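Local atomic coordinates of putative oxidoreductase YfjR (Streptomyces aurantiacus, PDB entry 4OQZ), a protein that reduces imines to amines with S selectivity, probably using NADPH held in its Rossmann-type domain. Residues Asn59-Leu64 with Asp142-Ala147; Thr132-Pro137 with Glu149-Lys154; Gly117-Pro122 with Leu167-Asn172. One frame throughout, in Å; residues are numbered along the deposited sequence.

Interaction 1. Residues Asn59-Leu64 with Asp142-Ala147; sequences NELVIL and DQHRAA
Glu60 and Leu61, side by side where strand 61-64 begins, both meet His144 of helix 138-151. Glu60 comes to the edge of the imidazole ring, while Leu61 lies over one of its faces. His144 NE2 donates to Glu60 OE2 at 3.2 Å. The oxygen sits almost exactly in the ring plane, and the angle at the hydrogen is 144°. The carboxylate plane stands 62° from the ring, and NE2 meets OE2 from above that plane. Gln143 takes the second oxygen, with a weak, bent bond from Gln143 NE2 to Glu60 OE1 at 3.0 Å. These two side chains approach from opposite directions. Gln143 has CG anti to the backbone N (chi1 -165°) and stays extended beyond it, which carries the amide out to Glu60. Its CG also lies near the ring face of His144 opposite Leu61.

Leu61 CD1 makes a CH-pi contact, 3.9 Å from the His144 ring centroid and displaced toward the rim. The other branch reaches the next turn of the helix: Leu61 CD2 is 3.4 Å from Ala147 CB, tighter than usual for two carbons. On the sheet, Leu61 also touches Val5 and Val89, and His144 reaches Val87. With an alanine in place of His144, Glu60 OE2 would probably lose its donor and Leu61 CD1 the ring face it packs against.

The contact has a polar and an apolar half. The polar half, Glu60 with Gln143 and His144, lies toward solvent, and the apolar half, Leu61 with Ala147, lies between the strand and the helix. One carboxylate collects an imidazole and an amide donor, and its charge is likely to favour a protonated His144.

Interaction 2. Residues Thr132-Pro137 with Glu149-Lys154; sequences TFYSGP and EVITGK
Strand 131-135 and the turn after helix 138-151 come closest at Thr132 and Thr152, whose CA atoms are 6.4 Å apart, and a weak backbone bond runs from Thr132 N to Lys154 O at 3.2 Å. The two threonine side chains cross at about a right angle. Thr132 OG1 donates to Thr152 OG1 at 2.7 Å. Thr152 OG1 passes its own proton on to Lys154 O at 2.8 Å, approaching with a C=O...donor angle of 156° and tilted somewhat from the carbonyl plane. The chi1 of Thr152, 58°, sets this hydroxyl between the backbone N and the carbonyl carbon, where it faces both Thr132 and the turn. A water completes its set by donating to Thr152 OG1, also at 2.8 Å. Three bonds thus grip one buried hydroxyl, and Lys154 O accepts two.

The same water bonds to Tyr134 OH at 2.8 Å, lying at the edge of the tyrosine ring and in its plane. It bridges Tyr134 OH and Thr152 OG1, which do not touch. Ile151 CD1 packs against Tyr134 OH at 3.9 Å. Ile151 also touches Met17 and Tyr21 of helix 12-23, so the apolar end of this contact faces another helix of the domain. Phe133 points away and packs on Ala165 and Met168 of helix 163-191, and its ring meets that of Tyr203 of the second subunit.

The segments belong to the beta-alpha-beta unit of strand 131-135, helix 138-151 and strand 154-159. The polar cluster ties the first strand to the turn that leads into its parallel neighbour, at one edge of the sheet of this Rossmann-type domain.

Interaction 3. Residues Gly117-Pro122 with Leu167-Asn172; sequences GVLSPP and LMYQLN
Gly117 and Tyr169 lie so close that a side chain on the glycine would hardly fit. Their CA atoms are 5.2 Å apart, and a CB built on Gly117 would point at the helix and come within 3.1 Å of Tyr169 CB. The bare backbone lets helix 163-191 settle against strand 112-119. The axes of the two short segments approach to 8.3 Å at an angle of 35°.

The tyrosine fills the close approach. Its CG is anti to the backbone N (chi1 -170°), which brings the ring to the backbone of Gly117 and Val118. Gly117 CA meets Tyr169 CD1 obliquely at 3.7 Å. One step along, Val118 O sits at the ring edge, near its plane, 3.4 Å from Tyr169 CE1. Val118 O accepts a weak bond from Ser120 N, closing an inverse gamma turn centred on Leu119.

Leu119 and Asn172 reach toward each other from opposite directions. Leu119 CD2 touches Asn172 CG at 3.7 Å, and both methyl groups of the leucine lie near Asn172 ND2. Leu119 CD2 also lies 4.0 Å from Tyr169 CD1, so it is shared between two helix residues one turn apart. The same helix also meets the second subunit: Leu171 packs on Leu189 of that subunit, and Asn172 O takes a weak hydrogen bond from its Asn207.

Between the two segments the contact is one of shape. A glycine backbone, an aromatic edge beside a carbonyl and a leucine against an amide join the nucleotide-binding domain to the helix leading into the C-terminal domain. Close fit does the work here, rather than charge or directed bonds.

How the interactions relate
Interactions 1 and 2 both use helix 138-151 and touch through Ile63 CD1 and Ile151 CD1, 3.9 Å apart. Interaction 1 is at the surface and combines a carboxylate with imidazole and amide donors and a small apolar patch. Interaction 2 is buried, and its polarity comes from hydroxyls, carbonyls and one water. Interaction 3 is partly buried near the centre of the chain and is mainly a matter of fit. It adjoins interaction 2 through the neighbouring strands 131-135 and 112-119, with Phe133 packing on Leu119 and Met168. Interactions 1 and 3 do not touch. All three reach one sheet. The first two stay within the nucleotide-binding domain, and the third reaches the helix of the C-terminal domain.

Interaction 1. Residues Asn59-Leu64 with Asp142-Ala147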
ATOM      1  N   ASN A  59      -5.710  11.794  40.166  1.00 68.42           N
ATOM      2  CA  ASN A  59      -6.884  11.324  39.428  1.00 66.07           C
ATOM      3  C   ASN A  59      -6.962   9.820  39.281  1.00 68.64           C
ATOM      4  O   ASN A  59      -5.933   9.150  39.213  1.00 67.43           O
ATOM      5  CB  ASN A  59      -6.895  11.921  37.995  1.00 61.28           C
ATOM      6  CG  ASN A  59      -6.850  13.424  37.910  1.00 80.19           C
ATOM      7  OD1 ASN A  59      -5.835  14.018  37.553  1.00 84.80           O
ATOM      8  ND2 ASN A  59      -7.919  14.076  38.308  1.00 64.83           N
ATOM      9  N   GLU A  60      -8.194   9.308  39.130  1.00 65.97           N
ATOM     10  CA  GLU A  60      -8.473   7.889  38.872  1.00 65.51           C
ATOM     11  C   GLU A  60      -8.043   7.514  37.421  1.00 64.19           C
ATOM     12  O   GLU A  60      -7.560   6.398  37.206  1.00 63.91           O
ATOM     13  CB  GLU A  60      -9.964   7.587  39.099  1.00 68.23           C
ATOM     14  CG  GLU A  60     -10.273   6.103  39.268  1.00 86.75           C
ATOM     15  CD  GLU A  60     -11.504   5.579  38.548  1.00114.46           C
ATOM     16  OE1 GLU A  60     -12.519   6.312  38.475  1.00112.74           O
ATOM     17  OE2 GLU A  60     -11.467   4.413  38.091  1.00112.12           O
ATOM     18  N   LEU A  61      -8.234   8.433  36.437  1.00 56.86           N
ATOM     19  CA  LEU A  61      -7.825   8.196  35.041  1.00 52.17           C
ATOM     20  C   LEU A  61      -6.451   8.810  34.761  1.00 52.87           C
ATOM     21  O   LEU A  61      -6.284  10.005  34.906  1.00 50.46           O
ATOM     22  CB  LEU A  61      -8.859   8.707  34.004  1.00 50.28           C
ATOM     23  CG  LEU A  61      -8.593   8.280  32.523  1.00 50.96           C
ATOM     24  CD1 LEU A  61      -8.819   6.799  32.310  1.00 52.12           C
ATOM     25  CD2 LEU A  61      -9.497   9.005  31.587  1.00 53.23           C
ATOM     26  N   VAL A  62      -5.470   7.976  34.387  1.00 51.91           N
ATOM     27  CA  VAL A  62      -4.096   8.402  34.091  1.00 52.31           C
ATOM     28  C   VAL A  62      -3.755   8.010  32.634  1.00 54.42           C
ATOM     29  O   VAL A  62      -3.749   6.817  32.284  1.00 51.72           O
ATOM     30  CB  VAL A  62      -3.075   7.828  35.109  1.00 58.11           C
ATOM     31  CG1 VAL A  62      -1.644   8.192  34.735  1.00 57.69           C
ATOM     32  CG2 VAL A  62      -3.390   8.300  36.521  1.00 61.57           C
ATOM     33  N   ILE A  63      -3.473   9.038  31.808  1.00 52.67           N
ATOM     34  CA  ILE A  63      -3.120   8.878  30.402  1.00 49.74           C
ATOM     35  C   ILE A  63      -1.607   8.854  30.267  1.00 54.88           C
ATOM     36  O   ILE A  63      -0.947   9.820  30.661  1.00 56.32           O
ATOM     37  CB  ILE A  63      -3.777   9.976  29.519  1.00 51.24           C
ATOM     38  CG1 ILE A  63      -5.320  10.064  29.706  1.00 51.30           C
ATOM     39  CG2 ILE A  63      -3.390   9.804  28.050  1.00 50.53           C
ATOM     40  CD1 ILE A  63      -6.209   8.814  29.204  1.00 51.59           C
ATOM     41  N   LEU A  64      -1.057   7.740  29.747  1.00 52.01           N
ATOM     42  CA  LEU A  64       0.391   7.606  29.538  1.00 53.88           C
ATOM     43  C   LEU A  64       0.745   7.679  28.039  1.00 56.42           C
ATOM     44  O   LEU A  64       0.189   6.943  27.227  1.00 53.20           O
ATOM     45  CB  LEU A  64       0.957   6.325  30.150  1.00 56.04           C
ATOM     46  CG  LEU A  64       0.694   6.111  31.624  1.00 63.43           C
ATOM     47  CD1 LEU A  64       0.356   4.694  31.888  1.00 64.30           C
ATOM     48  CD2 LEU A  64       1.877   6.570  32.462  1.00 69.79           C
ATOM     49  N   ASP A 142     -15.313   0.768  29.401  1.00 46.37           N
ATOM     50  CA  ASP A 142     -16.690   1.253  29.468  1.00 47.82           C
ATOM     51  C   ASP A 142     -16.861   2.487  30.365  1.00 52.94           C
ATOM     52  O   ASP A 142     -17.553   3.430  29.974  1.00 53.46           O
ATOM     53  CB  ASP A 142     -17.645   0.134  29.934  1.00 52.35           C
ATOM     54  CG  ASP A 142     -17.951  -0.923  28.892  1.00 64.51           C
ATOM     55  OD1 ASP A 142     -18.094  -0.562  27.702  1.00 65.76           O
ATOM     56  OD2 ASP A 142     -18.096  -2.108  29.273  1.00 69.11           O
ATOM     57  N   GLN A 143     -16.231   2.477  31.552  1.00 50.97           N
ATOM     58  CA  GLN A 143     -16.327   3.544  32.552  1.00 52.68           C
ATOM     59  C   GLN A 143     -15.719   4.846  32.069  1.00 55.77           C
ATOM     60  O   GLN A 143     -16.270   5.920  32.315  1.00 56.01           O
ATOM     61  CB  GLN A 143     -15.629   3.097  33.855  1.00 55.95           C
ATOM     62  CG  GLN A 143     -15.957   3.950  35.086  1.00 76.34           C
ATOM     63  CD  GLN A 143     -14.990   3.758  36.239  1.00 94.87           C
ATOM     64  OE1 GLN A 143     -14.527   2.642  36.540  1.00 90.05           O
ATOM     65  NE2 GLN A 143     -14.691   4.850  36.937  1.00 83.88           N
ATOM     66  N   HIS A 144     -14.579   4.750  31.389  1.00 51.35           N
ATOM     67  CA  HIS A 144     -13.803   5.903  30.938  1.00 49.55           C
ATOM     68  C   HIS A 144     -13.883   6.237  29.422  1.00 50.09           C
ATOM     69  O   HIS A 144     -13.171   7.126  28.975  1.00 46.49           O
ATOM     70  CB  HIS A 144     -12.345   5.715  31.383  1.00 49.98           C
ATOM     71  CG  HIS A 144     -12.182   5.602  32.866  1.00 55.93           C
ATOM     72  ND1 HIS A 144     -12.250   6.714  33.684  1.00 58.81           N
ATOM     73  CD2 HIS A 144     -11.963   4.507  33.633  1.00 59.03           C
ATOM     74  CE1 HIS A 144     -12.077   6.266  34.916  1.00 60.38           C
ATOM     75  NE2 HIS A 144     -11.886   4.948  34.935  1.00 60.97           N
ATOM     76  N   ARG A 145     -14.764   5.554  28.660  1.00 48.17           N
ATOM     77  CA  ARG A 145     -14.940   5.733  27.203  1.00 45.60           C
ATOM     78  C   ARG A 145     -15.096   7.213  26.748  1.00 46.85           C
ATOM     79  O   ARG A 145     -14.419   7.626  25.796  1.00 43.22           O
ATOM     80  CB  ARG A 145     -16.089   4.858  26.699  1.00 44.95           C
ATOM     81  CG  ARG A 145     -16.270   4.912  25.214  1.00 46.09           C
ATOM     82  CD  ARG A 145     -17.132   3.771  24.783  1.00 49.29           C
ATOM     83  NE  ARG A 145     -17.112   3.651  23.333  1.00 50.22           N
ATOM     84  CZ  ARG A 145     -17.686   2.668  22.660  1.00 60.78           C
ATOM     85  NH1 ARG A 145     -18.315   1.688  23.306  1.00 53.17           N
ATOM     86  NH2 ARG A 145     -17.622   2.642  21.336  1.00 43.32           N
ATOM     87  N   ALA A 146     -15.991   7.980  27.412  1.00 44.46           N
ATOM     88  CA  ALA A 146     -16.213   9.418  27.138  1.00 43.99           C
ATOM     89  C   ALA A 146     -14.904  10.223  27.232  1.00 46.36           C
ATOM     90  O   ALA A 146     -14.688  11.107  26.407  1.00 45.20           O
ATOM     91  CB  ALA A 146     -17.263  10.001  28.084  1.00 47.02           C
ATOM     92  N   ALA A 147     -14.022   9.888  28.205  1.00 41.30           N
ATOM     93  CA  ALA A 147     -12.721  10.532  28.376  1.00 40.14           C
ATOM     94  C   ALA A 147     -11.732  10.123  27.287  1.00 43.95           C
ATOM     95  O   ALA A 147     -10.981  10.961  26.817  1.00 44.46           O
ATOM     96  CB  ALA A 147     -12.152  10.220  29.750  1.00 41.95           C
TER

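Interaction 2. Residues Thr132-Pro137 with Glu149-Lys154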
ATOM      1  N   THR A 132      -8.763   4.998  17.851  1.00 37.81           N
ATOM      2  CA  THR A 132      -7.789   4.375  18.751  1.00 37.46           C
ATOM      3  C   THR A 132      -8.320   3.005  19.119  1.00 40.45           C
ATOM      4  O   THR A 132      -9.493   2.860  19.503  1.00 40.15           O
ATOM      5  CB  THR A 132      -7.543   5.203  20.008  1.00 40.74           C
ATOM      6  OG1 THR A 132      -7.167   6.527  19.654  1.00 39.18           O
ATOM      7  CG2 THR A 132      -6.428   4.591  20.926  1.00 36.63           C
ATOM      8  N   PHE A 133      -7.444   2.003  19.032  1.00 37.98           N
ATOM      9  CA  PHE A 133      -7.771   0.633  19.411  1.00 39.07           C
ATOM     10  C   PHE A 133      -7.500   0.528  20.912  1.00 43.20           C
ATOM     11  O   PHE A 133      -6.477   1.011  21.368  1.00 44.24           O
ATOM     12  CB  PHE A 133      -6.848  -0.373  18.685  1.00 41.33           C
ATOM     13  CG  PHE A 133      -7.028  -0.502  17.192  1.00 41.48           C
ATOM     14  CD1 PHE A 133      -8.150  -1.134  16.662  1.00 43.86           C
ATOM     15  CD2 PHE A 133      -6.054  -0.040  16.319  1.00 42.72           C
ATOM     16  CE1 PHE A 133      -8.317  -1.243  15.282  1.00 43.43           C
ATOM     17  CE2 PHE A 133      -6.222  -0.163  14.930  1.00 43.23           C
ATOM     18  CZ  PHE A 133      -7.359  -0.734  14.427  1.00 40.35           C
ATOM     19  N   TYR A 134      -8.399  -0.096  21.652  1.00 39.61           N
ATOM     20  CA  TYR A 134      -8.262  -0.350  23.081  1.00 40.91           C
ATOM     21  C   TYR A 134      -8.442  -1.826  23.418  1.00 46.92           C
ATOM     22  O   TYR A 134      -9.328  -2.496  22.875  1.00 46.07           O
ATOM     23  CB  TYR A 134      -9.235   0.492  23.911  1.00 42.60           C
ATOM     24  CG  TYR A 134      -8.847   1.958  23.965  1.00 42.09           C
ATOM     25  CD1 TYR A 134      -7.806   2.395  24.778  1.00 44.16           C
ATOM     26  CD2 TYR A 134      -9.505   2.902  23.182  1.00 40.68           C
ATOM     27  CE1 TYR A 134      -7.426   3.731  24.805  1.00 44.11           C
ATOM     28  CE2 TYR A 134      -9.148   4.246  23.218  1.00 40.06           C
ATOM     29  CZ  TYR A 134      -8.106   4.658  24.033  1.00 50.64           C
ATOM     30  OH  TYR A 134      -7.714   5.983  24.065  1.00 53.22           O
ATOM     31  N   SER A 135      -7.578  -2.333  24.301  1.00 44.29           N
ATOM     32  CA  SER A 135      -7.666  -3.688  24.790  1.00 46.48           C
ATOM     33  C   SER A 135      -7.330  -3.751  26.294  1.00 53.27           C
ATOM     34  O   SER A 135      -6.649  -2.868  26.818  1.00 52.04           O
ATOM     35  CB  SER A 135      -6.863  -4.659  23.926  1.00 49.24           C
ATOM     36  OG  SER A 135      -5.458  -4.568  24.087  1.00 57.50           O
ATOM     37  N   GLY A 136      -7.908  -4.727  26.983  1.00 51.64           N
ATOM     38  CA  GLY A 136      -7.756  -4.886  28.422  1.00 54.84           C
ATOM     39  C   GLY A 136      -9.097  -5.054  29.101  1.00 61.76           C
ATOM     40  O   GLY A 136     -10.068  -5.405  28.426  1.00 60.41           O
ATOM     41  N   PRO A 137      -9.199  -4.793  30.430  1.00 62.05           N
ATOM     42  CA  PRO A 137     -10.477  -5.018  31.134  1.00 63.83           C
ATOM     43  C   PRO A 137     -11.644  -4.137  30.684  1.00 64.96           C
ATOM     44  O   PRO A 137     -11.597  -2.908  30.811  1.00 64.18           O
ATOM     45  CB  PRO A 137     -10.103  -4.868  32.616  1.00 68.41           C
ATOM     46  CG  PRO A 137      -8.604  -5.050  32.661  1.00 73.08           C
ATOM     47  CD  PRO A 137      -8.148  -4.391  31.382  1.00 64.91           C
ATOM     48  N   GLU A 149     -12.609   9.380  24.320  1.00 38.49           N
ATOM     49  CA  GLU A 149     -13.153  10.013  23.111  1.00 38.55           C
ATOM     50  C   GLU A 149     -12.578  11.439  22.919  1.00 43.48           C
ATOM     51  O   GLU A 149     -12.707  12.023  21.827  1.00 41.77           O
ATOM     52  CB  GLU A 149     -14.687  10.051  23.128  1.00 41.59           C
ATOM     53  CG  GLU A 149     -15.312   8.690  22.865  1.00 51.92           C
ATOM     54  CD  GLU A 149     -16.825   8.657  22.933  1.00 58.78           C
ATOM     55  OE1 GLU A 149     -17.441   9.606  23.469  1.00 49.13           O
ATOM     56  OE2 GLU A 149     -17.399   7.664  22.438  1.00 45.21           O
ATOM     57  N   VAL A 150     -11.930  11.973  23.974  1.00 39.50           N
ATOM     58  CA  VAL A 150     -11.291  13.285  23.926  1.00 39.92           C
ATOM     59  C   VAL A 150     -10.020  13.129  23.091  1.00 45.02           C
ATOM     60  O   VAL A 150      -9.758  14.003  22.258  1.00 44.89           O
ATOM     61  CB  VAL A 150     -11.059  13.911  25.321  1.00 44.22           C
ATOM     62  CG1 VAL A 150     -10.286  15.230  25.233  1.00 44.47           C
ATOM     63  CG2 VAL A 150     -12.380  14.122  26.047  1.00 45.70           C
ATOM     64  N   ILE A 151      -9.280  11.999  23.264  1.00 41.25           N
ATOM     65  CA  ILE A 151      -8.062  11.664  22.503  1.00 41.39           C
ATOM     66  C   ILE A 151      -8.403  11.527  21.001  1.00 42.85           C
ATOM     67  O   ILE A 151      -7.817  12.243  20.192  1.00 42.70           O
ATOM     68  CB  ILE A 151      -7.318  10.422  23.078  1.00 45.66           C
ATOM     69  CG1 ILE A 151      -6.708  10.755  24.466  1.00 47.78           C
ATOM     70  CG2 ILE A 151      -6.228   9.913  22.115  1.00 45.11           C
ATOM     71  CD1 ILE A 151      -6.600   9.467  25.418  1.00 47.19           C
ATOM     72  N   THR A 152      -9.334  10.622  20.643  1.00 36.86           N
ATOM     73  CA  THR A 152      -9.838  10.433  19.272  1.00 35.45           C
ATOM     74  C   THR A 152     -11.346  10.178  19.349  1.00 40.86           C
ATOM     75  O   THR A 152     -11.779   9.408  20.200  1.00 41.69           O
ATOM     76  CB  THR A 152      -9.130   9.270  18.556  1.00 42.29           C
ATOM     77  OG1 THR A 152      -9.302   8.075  19.305  1.00 44.01           O
ATOM     78  CG2 THR A 152      -7.660   9.527  18.284  1.00 36.26           C
ATOM     79  N   GLY A 153     -12.127  10.811  18.467  1.00 36.40           N
ATOM     80  CA  GLY A 153     -13.591  10.703  18.444  1.00 38.65           C
ATOM     81  C   GLY A 153     -14.124   9.276  18.427  1.00 43.92           C
ATOM     82  O   GLY A 153     -15.142   8.981  19.061  1.00 42.10           O
ATOM     83  N   LYS A 154     -13.392   8.369  17.734  1.00 41.27           N
ATOM     84  CA  LYS A 154     -13.716   6.954  17.656  1.00 41.32           C
ATOM     85  C   LYS A 154     -12.732   6.151  18.512  1.00 43.57           C
ATOM     86  O   LYS A 154     -11.529   6.472  18.578  1.00 41.60           O
ATOM     87  CB  LYS A 154     -13.710   6.451  16.202  1.00 41.72           C
ATOM     88  CG  LYS A 154     -14.628   7.205  15.241  1.00 55.29           C
ATOM     89  CD  LYS A 154     -14.200   6.924  13.786  1.00 63.54           C
ATOM     90  CE  LYS A 154     -15.047   7.629  12.752  1.00 72.08           C
ATOM     91  NZ  LYS A 154     -14.448   7.529  11.392  1.00 68.17           N
TER
HETATM   92  O   HOH W   1      -8.958   7.480  22.061  1.00 45.24           O

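Interaction 3. Residues Gly117-Pro122 with Leu167-Asn172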
ATOM      1  N   GLY A 117      -3.860   1.913  20.969  1.00 44.55           N
ATOM      2  CA  GLY A 117      -3.170   2.094  19.693  1.00 42.64           C
ATOM      3  C   GLY A 117      -3.774   3.257  18.919  1.00 44.02           C
ATOM      4  O   GLY A 117      -4.747   3.042  18.187  1.00 42.60           O
ATOM      5  N   VAL A 118      -3.217   4.500  19.091  1.00 39.00           N
ATOM      6  CA  VAL A 118      -3.712   5.760  18.478  1.00 37.88           C
ATOM      7  C   VAL A 118      -3.383   5.853  16.983  1.00 40.90           C
ATOM      8  O   VAL A 118      -2.221   6.031  16.617  1.00 41.22           O
ATOM      9  CB  VAL A 118      -3.263   7.068  19.242  1.00 43.09           C
ATOM     10  CG1 VAL A 118      -4.069   8.283  18.788  1.00 41.78           C
ATOM     11  CG2 VAL A 118      -3.349   6.913  20.761  1.00 44.35           C
ATOM     12  N   LEU A 119      -4.411   5.802  16.122  1.00 38.68           N
ATOM     13  CA  LEU A 119      -4.221   5.934  14.671  1.00 39.56           C
ATOM     14  C   LEU A 119      -4.395   7.413  14.306  1.00 48.09           C
ATOM     15  O   LEU A 119      -5.362   7.802  13.640  1.00 49.12           O
ATOM     16  CB  LEU A 119      -5.207   5.056  13.884  1.00 40.24           C
ATOM     17  CG  LEU A 119      -5.187   3.558  14.140  1.00 45.93           C
ATOM     18  CD1 LEU A 119      -6.142   2.871  13.188  1.00 46.09           C
ATOM     19  CD2 LEU A 119      -3.758   2.982  14.040  1.00 48.87           C
ATOM     20  N   SER A 120      -3.480   8.233  14.820  1.00 44.95           N
ATOM     21  CA  SER A 120      -3.499   9.668  14.633  1.00 45.90           C
ATOM     22  C   SER A 120      -2.170  10.321  14.831  1.00 50.13           C
ATOM     23  O   SER A 120      -1.515  10.086  15.844  1.00 50.69           O
ATOM     24  CB  SER A 120      -4.502  10.342  15.573  1.00 50.06           C
ATOM     25  OG  SER A 120      -4.692  11.703  15.207  1.00 51.83           O
ATOM     26  N   PRO A 121      -1.821  11.263  13.927  1.00 48.02           N
ATOM     27  CA  PRO A 121      -0.663  12.136  14.194  1.00 48.86           C
ATOM     28  C   PRO A 121      -1.087  13.148  15.290  1.00 53.30           C
ATOM     29  O   PRO A 121      -2.300  13.262  15.526  1.00 51.27           O
ATOM     30  CB  PRO A 121      -0.447  12.848  12.847  1.00 49.76           C
ATOM     31  CG  PRO A 121      -1.797  12.903  12.238  1.00 52.98           C
ATOM     32  CD  PRO A 121      -2.544  11.677  12.693  1.00 48.40           C
ATOM     33  N   PRO A 122      -0.172  13.938  15.922  1.00 52.77           N
ATOM     34  CA  PRO A 122      -0.615  14.911  16.951  1.00 54.12           C
ATOM     35  C   PRO A 122      -1.668  15.961  16.545  1.00 59.17           C
ATOM     36  O   PRO A 122      -2.512  16.213  17.397  1.00 58.73           O
ATOM     37  CB  PRO A 122       0.691  15.524  17.463  1.00 57.53           C
ATOM     38  CG  PRO A 122       1.736  14.527  17.111  1.00 61.04           C
ATOM     39  CD  PRO A 122       1.303  13.950  15.804  1.00 55.19           C
ATOM     40  N   LEU A 167      -1.311  -5.319  18.807  1.00 49.01           N
ATOM     41  CA  LEU A 167      -1.313  -6.148  17.609  1.00 47.89           C
ATOM     42  C   LEU A 167      -1.955  -5.351  16.481  1.00 48.89           C
ATOM     43  O   LEU A 167      -1.306  -5.118  15.461  1.00 48.09           O
ATOM     44  CB  LEU A 167      -2.128  -7.431  17.889  1.00 49.98           C
ATOM     45  CG  LEU A 167      -1.785  -8.721  17.181  1.00 56.60           C
ATOM     46  CD1 LEU A 167      -3.001  -9.620  17.191  1.00 59.11           C
ATOM     47  CD2 LEU A 167      -1.341  -8.520  15.726  1.00 55.65           C
ATOM     48  N   MET A 168      -3.191  -4.852  16.700  1.00 44.76           N
ATOM     49  CA  MET A 168      -3.929  -4.023  15.726  1.00 42.43           C
ATOM     50  C   MET A 168      -3.114  -2.832  15.273  1.00 46.45           C
ATOM     51  O   MET A 168      -3.075  -2.516  14.067  1.00 43.80           O
ATOM     52  CB  MET A 168      -5.261  -3.575  16.338  1.00 44.83           C
ATOM     53  CG  MET A 168      -6.512  -4.060  15.585  1.00 48.44           C
ATOM     54  SD  MET A 168      -6.617  -5.742  14.923  1.00 52.82           S
ATOM     55  CE  MET A 168      -6.334  -6.624  16.318  1.00 52.90           C
ATOM     56  N   TYR A 169      -2.413  -2.185  16.244  1.00 43.12           N
ATOM     57  CA  TYR A 169      -1.524  -1.086  15.927  1.00 42.66           C
ATOM     58  C   TYR A 169      -0.412  -1.544  14.954  1.00 46.66           C
ATOM     59  O   TYR A 169      -0.227  -0.889  13.917  1.00 45.43           O
ATOM     60  CB  TYR A 169      -0.944  -0.430  17.204  1.00 44.11           C
ATOM     61  CG  TYR A 169      -0.223   0.866  16.902  1.00 43.28           C
ATOM     62  CD1 TYR A 169      -0.928   2.057  16.732  1.00 43.36           C
ATOM     63  CD2 TYR A 169       1.152   0.884  16.682  1.00 44.51           C
ATOM     64  CE1 TYR A 169      -0.270   3.248  16.414  1.00 44.68           C
ATOM     65  CE2 TYR A 169       1.815   2.061  16.333  1.00 44.29           C
ATOM     66  CZ  TYR A 169       1.105   3.244  16.228  1.00 49.92           C
ATOM     67  OH  TYR A 169       1.766   4.398  15.905  1.00 47.69           O
ATOM     68  N   GLN A 170       0.251  -2.695  15.241  1.00 43.98           N
ATOM     69  CA  GLN A 170       1.311  -3.229  14.367  1.00 44.01           C
ATOM     70  C   GLN A 170       0.791  -3.608  12.979  1.00 46.39           C
ATOM     71  O   GLN A 170       1.461  -3.343  11.980  1.00 43.71           O
ATOM     72  CB  GLN A 170       2.085  -4.392  15.018  1.00 47.77           C
ATOM     73  CG  GLN A 170       2.711  -4.089  16.389  1.00 53.54           C
ATOM     74  CD  GLN A 170       3.680  -2.928  16.408  1.00 63.15           C
ATOM     75  OE1 GLN A 170       4.329  -2.593  15.417  1.00 56.87           O
ATOM     76  NE2 GLN A 170       3.776  -2.271  17.543  1.00 56.65           N
ATOM     77  N   LEU A 171      -0.440  -4.162  12.926  1.00 44.65           N
ATOM     78  CA  LEU A 171      -1.122  -4.588  11.705  1.00 43.65           C
ATOM     79  C   LEU A 171      -1.296  -3.387  10.807  1.00 43.38           C
ATOM     80  O   LEU A 171      -1.065  -3.481   9.600  1.00 41.14           O
ATOM     81  CB  LEU A 171      -2.475  -5.244  12.050  1.00 44.56           C
ATOM     82  CG  LEU A 171      -2.696  -6.750  11.796  1.00 51.44           C
ATOM     83  CD1 LEU A 171      -1.397  -7.536  11.554  1.00 53.46           C
ATOM     84  CD2 LEU A 171      -3.494  -7.381  12.904  1.00 54.98           C
ATOM     85  N   ASN A 172      -1.616  -2.228  11.408  1.00 40.10           N
ATOM     86  CA  ASN A 172      -1.717  -0.969  10.695  1.00 37.77           C
ATOM     87  C   ASN A 172      -0.342  -0.528  10.119  1.00 38.89           C
ATOM     88  O   ASN A 172      -0.263  -0.111   8.964  1.00 34.38           O
ATOM     89  CB  ASN A 172      -2.250   0.126  11.640  1.00 41.65           C
ATOM     90  CG  ASN A 172      -2.565   1.410  10.936  1.00 45.80           C
ATOM     91  OD1 ASN A 172      -1.701   2.264  10.696  1.00 44.73           O
ATOM     92  ND2 ASN A 172      -3.813   1.554  10.552  1.00 41.66           N
TER